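Local coordinates for toxin-like protein (Paenibacillus larvae subsp. larvae BRL-230010, PDB 5DZQ) that probably transfers ADP-ribose from NAD+ to a target protein, as a C3-like mono-ADP-ribosyltransferase toxin of a honeybee pathogen, at residues L158-P161 and K162-A166. Residues are numbered along the deposited sequence; the frame is centred on the assembly and turned at random.
Sequences LKVP and KGAHA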
loop_
_atom_site.group_PDB
_atom_site.type_symbol
_atom_site.label_atom_id
_atom_site.label_comp_id
_atom_site.label_asym_id
_atom_site.label_seq_id
_atom_site.Cartn_x
_atom_site.Cartn_y
_atom_site.Cartn_z
ATOM N N LEU B 158 7.339 3.621 17.293
ATOM C CA LEU B 158 8.258 2.596 17.770
ATOM C C LEU B 158 9.593 3.203 18.142
ATOM O O LEU B 158 10.174 3.969 17.371
ATOM C CB LEU B 158 8.489 1.510 16.710
ATOM C CG LEU B 158 7.282 0.731 16.194
ATOM C CD1 LEU B 158 7.213 0.763 14.674
ATOM C CD2 LEU B 158 7.332 -0.701 16.691
ATOM N N LYS B 159 10.087 2.837 19.314
ATOM C CA LYS B 159 11.439 3.198 19.699
ATOM C C LYS B 159 12.357 2.069 19.252
ATOM O O LYS B 159 12.195 0.921 19.659
ATOM C CB LYS B 159 11.533 3.443 21.208
ATOM C CG LYS B 159 12.947 3.675 21.725
ATOM C CD LYS B 159 12.951 4.054 23.219
ATOM C CE LYS B 159 12.193 3.030 24.050
ATOM N NZ LYS B 159 12.035 3.470 25.468
ATOM N N VAL B 160 13.288 2.385 18.364
ATOM C CA VAL B 160 14.219 1.382 17.864
ATOM C C VAL B 160 15.565 1.663 18.497
ATOM O O VAL B 160 16.112 2.751 18.325
ATOM C CB VAL B 160 14.332 1.408 16.332
ATOM C CG1 VAL B 160 15.092 0.195 15.829
ATOM C CG2 VAL B 160 12.949 1.461 15.703
ATOM N N PRO B 161 16.107 0.683 19.238
ATOM C CA PRO B 161 17.317 0.914 20.033
ATOM C C PRO B 161 18.586 1.013 19.197
ATOM O O PRO B 161 18.676 0.404 18.138
ATOM C CB PRO B 161 17.374 -0.315 20.947
ATOM C CG PRO B 161 16.694 -1.381 20.169
ATOM C CD PRO B 161 15.597 -0.692 19.387
ATOM N N LYS B 162 19.553 1.789 19.681
ATOM C CA LYS B 162 20.892 1.819 19.106
ATOM C C LYS B 162 21.427 0.400 18.904
ATOM O O LYS B 162 21.246 -0.474 19.759
ATOM C CB LYS B 162 21.835 2.622 20.016
ATOM C CG LYS B 162 23.235 2.837 19.455
ATOM C CD LYS B 162 24.133 3.504 20.486
ATOM C CE LYS B 162 25.419 4.024 19.866
ATOM N NZ LYS B 162 26.233 2.935 19.273
ATOM N N GLY B 163 22.066 0.166 17.762
ATOM C CA GLY B 163 22.705 -1.112 17.502
ATOM C C GLY B 163 21.807 -2.128 16.821
ATOM O O GLY B 163 22.283 -3.166 16.375
ATOM N N ALA B 164 20.511 -1.830 16.733
ATOM C CA ALA B 164 19.554 -2.739 16.092
ATOM C C ALA B 164 19.819 -2.855 14.602
ATOM O O ALA B 164 20.276 -1.898 13.965
ATOM C CB ALA B 164 18.123 -2.269 16.328
ATOM N N HIS B 165 19.538 -4.027 14.041
ATOM C CA HIS B 165 19.529 -4.157 12.603
ATOM C C HIS B 165 18.360 -3.327 12.105
ATOM O O HIS B 165 17.215 -3.502 12.541
ATOM C CB HIS B 165 19.429 -5.623 12.164
ATOM C CG HIS B 165 20.602 -6.454 12.583
ATOM N ND1 HIS B 165 21.906 -6.017 12.456
ATOM C CD2 HIS B 165 20.673 -7.683 13.145
ATOM C CE1 HIS B 165 22.726 -6.944 12.917
ATOM N NE2 HIS B 165 22.003 -7.966 13.344
ATOM N N ALA B 166 18.666 -2.392 11.222
ATOM C CA ALA B 166 17.660 -1.510 10.638
ATOM C C ALA B 166 18.377 -0.672 9.612
ATOM O O ALA B 166 19.403 -0.069 9.922
ATOM C CB ALA B 166 16.992 -0.620 11.702
#
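P161 and A164 are the ends of a type II beta turn, which turns the chain sharply just after strand 154-160. The turn closes through one backbone hydrogen bond, from A164 N to P161 O at 3.2 Å. The N-H points well at its acceptor, at 155°. The donor does not lie flat with the carbonyl, however, but is tilted 34° from its plane. K162 and G163 form the two corners. G163 has the positive phi expected at the third position of a type II turn, where a side chain would crowd the K162 carbonyl.

A164 sends its methyl back over the strand end. A164 CB lies 3.3 Å from P161 O, the same oxygen that its own N-H binds. It also meets two side chains: V160 CG1 at 3.9 Å and P161 CG of the proline ring at 4.2 Å. V160 reaches the methyl with the branch that is anti to its backbone N (chi1 -169°). K162 takes no part in this apolar contact; its mostly extended chain, bent at chi4, runs outward from the turn.

Neighbouring parts of the fold hold the turn in place. K162 N is hydrogen-bonded to T90 OG1, and G163 pairs through its backbone with L87. V160 packs on V91 and V211, from the two strands flanking 154-160. The turn thus starts the link from the five-stranded mixed sheet to strand 167-170 of the three-stranded sheet. Within the two segments, one backbone bond and two apolar contacts of the A164 methyl hold it, so backbone bonding and apolar contact set its shape, not charge.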